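RimK-related lysine biosynthesis protein (Thermococcus kodakarensis, PDB 5K2M) probably acts as an ATP-dependent, magnesium-requiring ligase of the LysX branch of the RimK family, serving amino-acid biosynthesis in a thermophilic archaeon. Local coordinates at residues P95-K100 and G236-E241; G169-S174 and I185-N190; S174-G179 and L226-F231. All blocks are in the same frame, centred on the assembly; numbering follows the deposited sequence.

Contact 1: P95-K100 and G236-E241. With MG (magnesium ion), chain R; MG (magnesium ion), chain Q; ADP (adenosine-5'-diphosphate), chain O.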
loop_
_atom_site.group_PDB
_atom_site.type_symbol
_atom_site.label_atom_id
_atom_site.label_comp_id
_atom_site.label_asym_id
_atom_site.label_seq_id
_atom_site.Cartn_x
_atom_site.Cartn_y
_atom_site.Cartn_z
ATOM N N PRO A 95 -38.419 8.728 43.682
ATOM C CA PRO A 95 -37.943 10.013 44.195
ATOM C C PRO A 95 -36.444 9.978 44.508
ATOM O O PRO A 95 -35.917 8.946 44.937
ATOM C CB PRO A 95 -38.789 10.243 45.456
ATOM C CG PRO A 95 -39.366 8.912 45.816
ATOM C CD PRO A 95 -39.395 8.079 44.575
ATOM N N VAL A 96 -35.781 11.103 44.268
ATOM C CA VAL A 96 -34.331 11.246 44.451
ATOM C C VAL A 96 -34.050 12.597 45.110
ATOM O O VAL A 96 -34.863 13.495 45.013
ATOM C CB VAL A 96 -33.590 11.200 43.096
ATOM C CG1 VAL A 96 -33.770 9.838 42.432
ATOM C CG2 VAL A 96 -34.067 12.317 42.169
ATOM N N PRO A 97 -32.896 12.756 45.766
ATOM C CA PRO A 97 -32.607 14.103 46.216
ATOM C C PRO A 97 -32.528 15.061 45.035
ATOM O O PRO A 97 -32.177 14.658 43.921
ATOM C CB PRO A 97 -31.234 13.979 46.879
ATOM C CG PRO A 97 -31.070 12.528 47.174
ATOM C CD PRO A 97 -31.790 11.833 46.059
ATOM N N GLU A 98 -32.882 16.310 45.283
ATOM C CA GLU A 98 -32.653 17.388 44.329
ATOM C C GLU A 98 -31.202 17.389 43.906
ATOM O O GLU A 98 -30.321 17.325 44.755
ATOM C CB GLU A 98 -32.944 18.735 44.964
ATOM C CG GLU A 98 -33.756 19.640 44.080
ATOM C CD GLU A 98 -35.222 19.496 44.382
ATOM O OE1 GLU A 98 -35.900 18.733 43.653
ATOM O OE2 GLU A 98 -35.672 20.117 45.376
ATOM N N TRP A 99 -30.960 17.494 42.602
ATOM C CA TRP A 99 -29.611 17.438 42.072
ATOM C C TRP A 99 -29.391 18.465 40.981
ATOM O O TRP A 99 -30.332 18.989 40.382
ATOM C CB TRP A 99 -29.307 16.038 41.527
ATOM C CG TRP A 99 -30.165 15.688 40.375
ATOM C CD1 TRP A 99 -31.440 15.204 40.417
ATOM C CD2 TRP A 99 -29.828 15.826 38.998
ATOM N NE1 TRP A 99 -31.922 15.027 39.142
ATOM C CE2 TRP A 99 -30.951 15.401 38.251
ATOM C CE3 TRP A 99 -28.687 16.275 38.319
ATOM C CZ2 TRP A 99 -30.960 15.396 36.859
ATOM C CZ3 TRP A 99 -28.699 16.275 36.943
ATOM C CH2 TRP A 99 -29.828 15.831 36.222
ATOM N N LYS A 100 -28.119 18.727 40.714
ATOM C CA LYS A 100 -27.736 19.675 39.687
ATOM C C LYS A 100 -26.381 19.247 39.118
ATOM O O LYS A 100 -25.536 18.723 39.847
ATOM C CB LYS A 100 -27.675 21.071 40.297
ATOM C CG LYS A 100 -27.955 22.204 39.324
ATOM C CD LYS A 100 -29.437 22.387 39.034
ATOM C CE LYS A 100 -29.606 23.414 37.927
ATOM N NZ LYS A 100 -31.034 23.669 37.611
ATOM N N GLY A 236 -39.923 11.977 53.041
ATOM C CA GLY A 236 -39.982 10.549 52.758
ATOM C C GLY A 236 -38.675 10.009 52.198
ATOM O O GLY A 236 -37.636 10.688 52.207
ATOM N N LEU A 237 -38.743 8.785 51.695
ATOM C CA LEU A 237 -37.568 8.079 51.210
ATOM C C LEU A 237 -37.115 8.599 49.843
ATOM O O LEU A 237 -37.935 8.911 48.982
ATOM C CB LEU A 237 -37.843 6.578 51.145
ATOM C CG LEU A 237 -38.247 5.935 52.476
ATOM C CD1 LEU A 237 -38.645 4.484 52.247
ATOM C CD2 LEU A 237 -37.132 6.032 53.506
ATOM N N LEU A 238 -35.802 8.701 49.665
ATOM C CA LEU A 238 -35.213 9.130 48.398
ATOM C C LEU A 238 -34.125 8.141 48.014
ATOM O O LEU A 238 -33.360 7.688 48.877
ATOM C CB LEU A 238 -34.586 10.527 48.530
ATOM C CG LEU A 238 -35.417 11.617 49.209
ATOM C CD1 LEU A 238 -34.536 12.738 49.732
ATOM C CD2 LEU A 238 -36.480 12.154 48.256
ATOM N N VAL A 239 -34.046 7.827 46.725
ATOM C CA VAL A 239 -32.989 6.969 46.217
ATOM C C VAL A 239 -31.804 7.851 45.865
ATOM O O VAL A 239 -31.945 8.810 45.125
ATOM C CB VAL A 239 -33.435 6.174 44.983
ATOM C CG1 VAL A 239 -32.289 5.299 44.483
ATOM C CG2 VAL A 239 -34.651 5.326 45.324
ATOM N N ASN A 240 -30.641 7.524 46.410
ATOM C CA ASN A 240 -29.463 8.352 46.243
ATOM C C ASN A 240 -28.602 7.827 45.104
ATOM O O ASN A 240 -28.241 8.561 44.176
ATOM C CB ASN A 240 -28.650 8.392 47.536
ATOM C CG ASN A 240 -27.285 9.024 47.338
ATOM O OD1 ASN A 240 -27.175 10.094 46.746
ATOM N ND2 ASN A 240 -26.239 8.360 47.816
ATOM N N GLU A 241 -28.309 6.538 45.179
ATOM C CA GLU A 241 -27.310 5.922 44.349
ATOM C C GLU A 241 -27.600 4.438 44.185
ATOM O O GLU A 241 -28.259 3.847 45.027
ATOM C CB GLU A 241 -25.989 6.076 45.082
ATOM C CG GLU A 241 -24.811 5.671 44.270
ATOM C CD GLU A 241 -23.659 5.165 45.089
ATOM O OE1 GLU A 241 -23.783 4.864 46.300
ATOM O OE2 GLU A 241 -22.611 5.029 44.463
HETATM MG MG MG R . -21.498 3.957 45.619
HETATM MG MG MG Q . -23.103 4.925 48.524
HETATM P PB ADP O . -20.525 6.641 47.414
HETATM O O1B ADP O . -21.066 5.802 48.539
HETATM O O2B ADP O . -19.147 7.204 47.669
HETATM O O3B ADP O . -20.615 6.023 46.041
HETATM P PA ADP O . -22.857 8.216 48.095
HETATM O O1A ADP O . -23.555 6.909 48.416
HETATM O O2A ADP O . -23.645 9.187 47.276
HETATM O O3A ADP O . -21.439 7.977 47.380
HETATM O "O5'" ADP O . -22.433 8.944 49.459
HETATM C "C5'" ADP O . -21.849 8.233 50.527
HETATM C "C4'" ADP O . -22.612 8.515 51.811
HETATM O "O4'" ADP O . -22.562 9.917 52.097
HETATM C "C3'" ADP O . -24.083 8.133 51.784
HETATM O "O3'" ADP O . -24.289 6.772 52.195
HETATM C "C2'" ADP O . -24.671 9.129 52.765
HETATM O "O2'" ADP O . -24.514 8.705 54.117
HETATM C "C1'" ADP O . -23.820 10.364 52.588
HETATM N N9 ADP O . -24.433 11.268 51.605
HETATM C C8 ADP O . -24.203 11.280 50.275
HETATM N N7 ADP O . -24.938 12.219 49.653
HETATM C C5 ADP O . -25.672 12.817 50.610
HETATM C C6 ADP O . -26.646 13.907 50.654
HETATM N N6 ADP O . -27.004 14.549 49.521
HETATM N N1 ADP O . -27.163 14.228 51.856
HETATM C C2 ADP O . -26.818 13.596 52.986
HETATM N N3 ADP O . -25.938 12.597 53.029
HETATM C C4 ADP O . -25.341 12.181 51.893
HETATM O O HOH W 1 -23.061 5.003 50.674
HETATM O O HOH W 2 -20.177 3.957 43.851
#
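The planar Pro95 carbonyl takes Val239 N at 2.8 Å in a nearly straight bond (176° at the hydrogen), the donor tilted 21° from the carbonyl plane. The Pro95 ring brings CG to 3.5 Å from Leu237 O, while its CB packs on Leu238 CD2. Pro97 turns its CD corner to the strand: CD lies 3.2 Å from Val239 O and also touches Leu238 CB, where Pro97 and Leu238 pass alongside one another, pointing opposite ways. Val239 O answers with no N-H partner in 95-100 but with carbon neighbours, Val96 CG1 at 3.4 Å among them. With CG anti to the backbone N (chi1 169°), the Asn240 side chain reaches the nucleotide, where ND2 donates to ADP O2A at 2.8 Å; its OD1 is held by Gln162. Glu241 follows with both carboxylate oxygens on metal: OE2 sits 1.9 Å from one magnesium ion, and OE1 bonds to both ions. Asn240 and Glu241 together face Asp229 in a classic beta bulge. Joining the approach to strand 99-102 with the metal-binding strand 236-243, the contact brings two sheets together around the nucleotide site of an ATP-grasp fold.

Contact 2: G169-S174 and I185-N190; sequences GRDIRS and IYRYSN. With ADP (adenosine-5'-diphosphate), chain O; PO4 (phosphate ion), chain P.
Arg170 and Tyr188, like Ile172 and Tyr186, form non-hydrogen-bonded pairs of the antiparallel beta hairpin built by strands 170-177 and 180-188. Alternating with them along the ladder, the Asp171-Arg187 and Arg173-Ile185 pairs exchange two N-H...O bonds each, so the backbone donors and acceptors of these four residues are satisfied across the hairpin. Ser189 N adds one more bond, to Gly169 O at 3.1 Å. On the face of Asp171 and Arg187, the arginine grips the carboxylate side-on: NE reaches OD1 and NH2 reaches OD2, both at 3.0 Å and both on the syn side, the carboxylate and guanidinium planes only 5° apart. Asp171 CG sits between backbone N and carbonyl carbon (chi1 79°), which tips the carboxylate toward Arg187. Each oxygen has a second partner: OD2 accepts from ADP O3' at 2.6 Å, and OD1 is bonded to Thr194. Arg187 NH2 also donates to Asp229. Arg173 NH1 pairs chiefly with Asp229 and donates to phosphate O3 at 3.0 Å; both arginines gather round this anion and Asp229, and their NH1 atoms come close together. Over one face of the Arg187 guanidinium lies Arg173 CB. On the other side of the hairpin, Arg170 is extended from CG to NE and lays its guanidinium flat on Tyr186, centres 3.8 Å apart and planes at 14°, a cation-pi stack. Its NH2 is salt-bridged to Glu232. The CB of Arg170 sits over the face of Tyr188, and NH1 donates to Tyr188 OH at 2.7 Å, the hydroxyl lying close to the guanidinium plane.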
loop_
_atom_site.group_PDB
_atom_site.type_symbol
_atom_site.label_atom_id
_atom_site.label_comp_id
_atom_site.label_asym_id
_atom_site.label_seq_id
_atom_site.Cartn_x
_atom_site.Cartn_y
_atom_site.Cartn_z
ATOM N N GLY A 169 -29.242 10.281 61.368
ATOM C CA GLY A 169 -28.034 9.590 61.839
ATOM C C GLY A 169 -27.703 8.284 61.130
ATOM O O GLY A 169 -26.890 7.503 61.617
ATOM N N ARG A 170 -28.304 8.058 59.964
ATOM C CA ARG A 170 -28.153 6.791 59.245
ATOM C C ARG A 170 -28.690 6.910 57.833
ATOM O O ARG A 170 -29.456 7.816 57.518
ATOM C CB ARG A 170 -28.941 5.683 59.949
ATOM C CG ARG A 170 -30.450 5.883 59.843
ATOM C CD ARG A 170 -31.250 5.022 60.801
ATOM N NE ARG A 170 -32.675 5.098 60.503
ATOM C CZ ARG A 170 -33.629 4.462 61.185
ATOM N NH1 ARG A 170 -33.328 3.688 62.220
ATOM N NH2 ARG A 170 -34.901 4.594 60.827
ATOM N N ASP A 171 -28.314 5.963 56.988
ATOM C CA ASP A 171 -29.007 5.781 55.730
ATOM C C ASP A 171 -29.281 4.300 55.534
ATOM O O ASP A 171 -29.058 3.498 56.445
ATOM C CB ASP A 171 -28.257 6.444 54.570
ATOM C CG ASP A 171 -27.082 5.637 54.063
ATOM O OD1 ASP A 171 -26.548 4.782 54.787
ATOM O OD2 ASP A 171 -26.678 5.890 52.909
ATOM N N ILE A 172 -29.799 3.947 54.365
ATOM C CA ILE A 172 -30.312 2.594 54.130
ATOM C C ILE A 172 -29.591 2.009 52.940
ATOM O O ILE A 172 -29.375 2.684 51.945
ATOM C CB ILE A 172 -31.837 2.613 53.868
ATOM C CG1 ILE A 172 -32.582 3.003 55.149
ATOM C CG2 ILE A 172 -32.338 1.261 53.338
ATOM C CD1 ILE A 172 -33.950 3.607 54.878
ATOM N N ARG A 173 -29.203 0.752 53.071
ATOM C CA ARG A 173 -28.580 0.024 51.999
ATOM C C ARG A 173 -29.394 -1.233 51.732
ATOM O O ARG A 173 -29.480 -2.094 52.593
ATOM C CB ARG A 173 -27.157 -0.326 52.410
ATOM C CG ARG A 173 -26.500 -1.358 51.527
ATOM C CD ARG A 173 -26.374 -0.869 50.092
ATOM N NE ARG A 173 -25.126 -1.393 49.559
ATOM C CZ ARG A 173 -24.090 -0.693 49.120
ATOM N NH1 ARG A 173 -24.088 0.631 49.052
ATOM N NH2 ARG A 173 -23.043 -1.369 48.682
ATOM N N SER A 174 -29.980 -1.334 50.540
ATOM C CA SER A 174 -30.768 -2.500 50.161
ATOM C C SER A 174 -30.175 -3.200 48.944
ATOM O O SER A 174 -29.319 -2.649 48.247
ATOM C CB SER A 174 -32.220 -2.107 49.885
ATOM O OG SER A 174 -32.305 -1.231 48.775
ATOM N N ILE A 185 -30.253 -3.075 55.189
ATOM C CA ILE A 185 -29.668 -2.666 56.464
ATOM C C ILE A 185 -29.733 -1.154 56.630
ATOM O O ILE A 185 -29.845 -0.418 55.643
ATOM C CB ILE A 185 -28.183 -3.059 56.573
ATOM C CG1 ILE A 185 -27.365 -2.451 55.412
ATOM C CG2 ILE A 185 -28.040 -4.568 56.584
ATOM C CD1 ILE A 185 -25.862 -2.492 55.617
ATOM N N TYR A 186 -29.679 -0.701 57.879
ATOM C CA TYR A 186 -29.346 0.675 58.165
ATOM C C TYR A 186 -27.822 0.728 58.288
ATOM O O TYR A 186 -27.208 -0.248 58.722
ATOM C CB TYR A 186 -30.004 1.154 59.459
ATOM C CG TYR A 186 -31.522 1.167 59.420
ATOM C CD1 TYR A 186 -32.207 2.107 58.662
ATOM C CD2 TYR A 186 -32.271 0.245 60.160
ATOM C CE1 TYR A 186 -33.596 2.116 58.624
ATOM C CE2 TYR A 186 -33.655 0.245 60.126
ATOM C CZ TYR A 186 -34.309 1.184 59.360
ATOM O OH TYR A 186 -35.676 1.195 59.322
ATOM N N ARG A 187 -27.225 1.841 57.866
ATOM C CA ARG A 187 -25.827 2.149 58.147
ATOM C C ARG A 187 -25.784 3.378 59.056
ATOM O O ARG A 187 -26.054 4.489 58.602
ATOM C CB ARG A 187 -25.058 2.419 56.851
ATOM C CG ARG A 187 -24.957 1.225 55.910
ATOM C CD ARG A 187 -24.143 1.534 54.665
ATOM N NE ARG A 187 -24.814 2.489 53.782
ATOM C CZ ARG A 187 -24.493 2.708 52.504
ATOM N NH1 ARG A 187 -23.506 2.047 51.908
ATOM N NH2 ARG A 187 -25.187 3.589 51.802
ATOM N N TYR A 188 -25.467 3.166 60.336
ATOM C CA TYR A 188 -25.433 4.227 61.348
ATOM C C TYR A 188 -24.055 4.880 61.441
ATOM O O TYR A 188 -23.032 4.208 61.349
ATOM C CB TYR A 188 -25.793 3.669 62.741
ATOM C CG TYR A 188 -27.264 3.360 62.951
ATOM C CD1 TYR A 188 -28.149 4.349 63.366
ATOM C CD2 TYR A 188 -27.770 2.078 62.738
ATOM C CE1 TYR A 188 -29.495 4.075 63.558
ATOM C CE2 TYR A 188 -29.116 1.795 62.926
ATOM C CZ TYR A 188 -29.970 2.799 63.340
ATOM O OH TYR A 188 -31.300 2.533 63.535
ATOM N N SER A 189 -24.041 6.187 61.674
ATOM C CA SER A 189 -22.797 6.915 61.913
ATOM C C SER A 189 -23.120 8.232 62.592
ATOM O O SER A 189 -24.187 8.796 62.386
ATOM C CB SER A 189 -22.051 7.177 60.597
ATOM O OG SER A 189 -20.841 7.890 60.808
ATOM N N ASN A 190 -22.204 8.717 63.418
ATOM C CA ASN A 190 -22.322 10.083 63.911
ATOM C C ASN A 190 -21.675 11.097 62.961
ATOM O O ASN A 190 -21.722 12.285 63.217
ATOM C CB ASN A 190 -21.836 10.237 65.365
ATOM C CG ASN A 190 -20.547 9.496 65.648
ATOM O OD1 ASN A 190 -20.393 8.890 66.717
ATOM N ND2 ASN A 190 -19.606 9.540 64.700
HETATM P PB ADP O . -20.525 6.641 47.414
HETATM O O1B ADP O . -21.066 5.802 48.539
HETATM O O2B ADP O . -19.147 7.204 47.669
HETATM O O3B ADP O . -20.615 6.023 46.041
HETATM P PA ADP O . -22.857 8.216 48.095
HETATM O O1A ADP O . -23.555 6.909 48.416
HETATM O O2A ADP O . -23.645 9.187 47.276
HETATM O O3A ADP O . -21.439 7.977 47.380
HETATM O "O5'" ADP O . -22.433 8.944 49.459
HETATM C "C5'" ADP O . -21.849 8.233 50.527
HETATM C "C4'" ADP O . -22.612 8.515 51.811
HETATM O "O4'" ADP O . -22.562 9.917 52.097
HETATM C "C3'" ADP O . -24.083 8.133 51.784
HETATM O "O3'" ADP O . -24.289 6.772 52.195
HETATM C "C2'" ADP O . -24.671 9.129 52.765
HETATM O "O2'" ADP O . -24.514 8.705 54.117
HETATM C "C1'" ADP O . -23.820 10.364 52.588
HETATM N N9 ADP O . -24.433 11.268 51.605
HETATM C C8 ADP O . -24.203 11.280 50.275
HETATM N N7 ADP O . -24.938 12.219 49.653
HETATM C C5 ADP O . -25.672 12.817 50.610
HETATM C C6 ADP O . -26.646 13.907 50.654
HETATM N N6 ADP O . -27.004 14.549 49.521
HETATM N N1 ADP O . -27.163 14.228 51.856
HETATM C C2 ADP O . -26.818 13.596 52.986
HETATM N N3 ADP O . -25.938 12.597 53.029
HETATM C C4 ADP O . -25.341 12.181 51.893
HETATM P P PO4 P . -20.909 2.530 48.211
HETATM O O1 PO4 P . -22.042 3.257 48.895
HETATM O O2 PO4 P . -19.711 2.369 49.136
HETATM O O3 PO4 P . -21.413 1.166 47.812
HETATM O O4 PO4 P . -20.442 3.300 47.012
#

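Contact 3: S174-G179 and L226-F231. With MG (magnesium ion), chain Q; ADP (adenosine-5'-diphosphate), chain O.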
loop_
_atom_site.group_PDB
_atom_site.type_symbol
_atom_site.label_atom_id
_atom_site.label_comp_id
_atom_site.label_asym_id
_atom_site.label_seq_id
_atom_site.Cartn_x
_atom_site.Cartn_y
_atom_site.Cartn_z
ATOM N N SER A 174 -29.980 -1.334 50.540
ATOM C CA SER A 174 -30.768 -2.500 50.161
ATOM C C SER A 174 -30.175 -3.200 48.944
ATOM O O SER A 174 -29.319 -2.649 48.247
ATOM C CB SER A 174 -32.220 -2.107 49.885
ATOM O OG SER A 174 -32.305 -1.231 48.775
ATOM N N TYR A 175 -30.636 -4.424 48.703
ATOM C CA TYR A 175 -30.099 -5.267 47.648
ATOM C C TYR A 175 -31.242 -5.852 46.846
ATOM O O TYR A 175 -32.194 -6.367 47.422
ATOM C CB TYR A 175 -29.251 -6.379 48.259
ATOM C CG TYR A 175 -28.040 -5.874 48.995
ATOM C CD1 TYR A 175 -28.130 -5.451 50.324
ATOM C CD2 TYR A 175 -26.804 -5.808 48.364
ATOM C CE1 TYR A 175 -27.018 -4.978 51.001
ATOM C CE2 TYR A 175 -25.685 -5.335 49.030
ATOM C CZ TYR A 175 -25.796 -4.920 50.339
ATOM O OH TYR A 175 -24.681 -4.459 50.977
ATOM N N VAL A 176 -31.146 -5.734 45.523
ATOM C CA VAL A 176 -32.097 -6.295 44.593
ATOM C C VAL A 176 -31.322 -6.987 43.489
ATOM O O VAL A 176 -30.488 -6.376 42.805
ATOM C CB VAL A 176 -33.016 -5.227 43.975
ATOM C CG1 VAL A 176 -33.993 -5.855 42.982
ATOM C CG2 VAL A 176 -33.795 -4.506 45.064
ATOM N N ILE A 177 -31.615 -8.274 43.325
ATOM C CA ILE A 177 -30.901 -9.141 42.400
ATOM C C ILE A 177 -31.934 -9.760 41.465
ATOM O O ILE A 177 -32.798 -10.504 41.908
ATOM C CB ILE A 177 -30.108 -10.214 43.164
ATOM C CG1 ILE A 177 -29.025 -9.519 44.003
ATOM C CG2 ILE A 177 -29.506 -11.223 42.189
ATOM C CD1 ILE A 177 -28.080 -10.427 44.772
ATOM N N GLY A 178 -31.866 -9.395 40.184
ATOM C CA GLY A 178 -32.785 -9.909 39.168
ATOM C C GLY A 178 -34.249 -9.576 39.409
ATOM O O GLY A 178 -35.128 -10.309 38.968
ATOM N N GLY A 179 -34.513 -8.472 40.108
ATOM C CA GLY A 179 -35.879 -8.067 40.435
ATOM C C GLY A 179 -36.337 -8.504 41.815
ATOM O O GLY A 179 -37.377 -8.066 42.290
ATOM N N LEU A 226 -27.904 -5.205 42.151
ATOM C CA LEU A 226 -27.625 -3.841 42.580
ATOM C C LEU A 226 -27.719 -3.674 44.087
ATOM O O LEU A 226 -28.664 -4.153 44.722
ATOM C CB LEU A 226 -28.590 -2.851 41.902
ATOM C CG LEU A 226 -28.430 -2.617 40.393
ATOM C CD1 LEU A 226 -29.534 -1.694 39.895
ATOM C CD2 LEU A 226 -27.058 -2.057 40.027
ATOM N N ALA A 227 -26.729 -2.979 44.647
ATOM C CA ALA A 227 -26.833 -2.444 45.996
ATOM C C ALA A 227 -27.301 -1.016 45.872
ATOM O O ALA A 227 -26.659 -0.202 45.225
ATOM C CB ALA A 227 -25.501 -2.500 46.714
ATOM N N ILE A 228 -28.420 -0.725 46.506
ATOM C CA ILE A 228 -29.077 0.550 46.376
ATOM C C ILE A 228 -28.928 1.317 47.688
ATOM O O ILE A 228 -29.029 0.720 48.760
ATOM C CB ILE A 228 -30.558 0.329 46.029
ATOM C CG1 ILE A 228 -30.650 -0.536 44.763
ATOM C CG2 ILE A 228 -31.268 1.673 45.841
ATOM C CD1 ILE A 228 -31.983 -1.196 44.552
ATOM N N ASP A 229 -28.649 2.620 47.588
ATOM C CA ASP A 229 -28.550 3.518 48.753
ATOM C C ASP A 229 -29.774 4.429 48.853
ATOM O O ASP A 229 -30.061 5.176 47.921
ATOM C CB ASP A 229 -27.333 4.430 48.643
ATOM C CG ASP A 229 -26.015 3.676 48.644
ATOM O OD1 ASP A 229 -25.992 2.467 48.345
ATOM O OD2 ASP A 229 -24.984 4.324 48.931
ATOM N N ILE A 230 -30.454 4.399 49.998
ATOM C CA ILE A 230 -31.685 5.159 50.201
ATOM C C ILE A 230 -31.537 6.096 51.413
ATOM O O ILE A 230 -30.892 5.738 52.395
ATOM C CB ILE A 230 -32.884 4.190 50.374
ATOM C CG1 ILE A 230 -33.166 3.465 49.052
ATOM C CG2 ILE A 230 -34.133 4.924 50.837
ATOM C CD1 ILE A 230 -34.059 2.242 49.178
ATOM N N PHE A 231 -32.111 7.299 51.321
ATOM C CA PHE A 231 -32.122 8.253 52.433
ATOM C C PHE A 231 -33.526 8.460 52.979
ATOM O O PHE A 231 -34.478 8.618 52.214
ATOM C CB PHE A 231 -31.645 9.641 52.002
ATOM C CG PHE A 231 -30.245 9.696 51.442
ATOM C CD1 PHE A 231 -29.338 8.666 51.621
ATOM C CD2 PHE A 231 -29.834 10.836 50.752
ATOM C CE1 PHE A 231 -28.061 8.761 51.120
ATOM C CE2 PHE A 231 -28.555 10.936 50.242
ATOM C CZ PHE A 231 -27.663 9.892 50.427
HETATM MG MG MG Q . -23.103 4.925 48.524
HETATM P PB ADP O . -20.525 6.641 47.414
HETATM O O1B ADP O . -21.066 5.802 48.539
HETATM O O2B ADP O . -19.147 7.204 47.669
HETATM O O3B ADP O . -20.615 6.023 46.041
HETATM P PA ADP O . -22.857 8.216 48.095
HETATM O O1A ADP O . -23.555 6.909 48.416
HETATM O O2A ADP O . -23.645 9.187 47.276
HETATM O O3A ADP O . -21.439 7.977 47.380
HETATM O "O5'" ADP O . -22.433 8.944 49.459
HETATM C "C5'" ADP O . -21.849 8.233 50.527
HETATM C "C4'" ADP O . -22.612 8.515 51.811
HETATM O "O4'" ADP O . -22.562 9.917 52.097
HETATM C "C3'" ADP O . -24.083 8.133 51.784
HETATM O "O3'" ADP O . -24.289 6.772 52.195
HETATM C "C2'" ADP O . -24.671 9.129 52.765
HETATM O "O2'" ADP O . -24.514 8.705 54.117
HETATM C "C1'" ADP O . -23.820 10.364 52.588
HETATM N N9 ADP O . -24.433 11.268 51.605
HETATM C C8 ADP O . -24.203 11.280 50.275
HETATM N N7 ADP O . -24.938 12.219 49.653
HETATM C C5 ADP O . -25.672 12.817 50.610
HETATM C C6 ADP O . -26.646 13.907 50.654
HETATM N N6 ADP O . -27.004 14.549 49.521
HETATM N N1 ADP O . -27.163 14.228 51.856
HETATM C C2 ADP O . -26.818 13.596 52.986
HETATM N N3 ADP O . -25.938 12.597 53.029
HETATM C C4 ADP O . -25.341 12.181 51.893
HETATM O O HOH W 1 -23.061 5.003 50.674
#
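Ser174 and Ile228 exchange two backbone bonds, Ile228 N to Ser174 O at 2.7 Å being the shorter, and Val176 and Leu226 do the same two residues further along the ladder. The Tyr175-Ala227 pair between them is non-hydrogen-bonded; there CA-H groups approach the carbonyl oxygens of Ser174 and Leu226. These bonds join strand 170-177, the middle strand of the five-stranded antiparallel sheet of the ATP-grasp domain, to its neighbour 225-233. Apolar packing runs on both faces of the sheet. Val176 CG2 meets Ile228 CD1 at 3.8 Å, their side chains crossing at a slant on the face covered by helix 208-219, which also touches Val176, Leu226 and Ile230. On the Tyr175 face, CE2 rests 3.7 Å from Ala227 CB, while the phenol OH is hydrogen-bonded to the Glu247 carbonyl. Ser174 OG, between backbone N and carbonyl carbon at chi1 64°, lies against Ile228 CB at 3.6 Å and finds its hydrogen-bond partner outside the pair, in Ser214 OG. Ligand contacts come from the far end of 226-231. Asp229 OD2 bonds a magnesium ion at 2.0 Å, the same ion that ADP O1A and O1B hold. Phe231 brings CE2 to 3.5 Å from ADP C5 and CE1 to 3.8 Å from ADP C2', touching both adenine and ribose. An alanine here would remove the ring and is likely to leave the adenine without this support, freer to shift in its pocket.

All three contacts reach one five-stranded sheet, which contact 1 ties to the approach to strand 99-102 of a second; centres are 14 to 15 Å apart. Contacts 2 and 3 share Ser174 and strand 170-177, and Arg173 NH1 meets Asp229 OD1 at 2.7 Å. Contact 3 adjoins contact 1 through strands 225-233 and 236-243: Leu238 O lies 2.8 Å from Phe231 N, Asn240 N 2.9 Å from Asp229 O. Contacts 1 and 2 merely brush, Leu237 CD2 being 4.2 Å from Ile172 CD1. All three reach ADP: contact 1 at the phosphates, contact 2 at the ribose and contact 3 at the base, ribose and phosphates, while Glu241 and Asp229 share one magnesium ion.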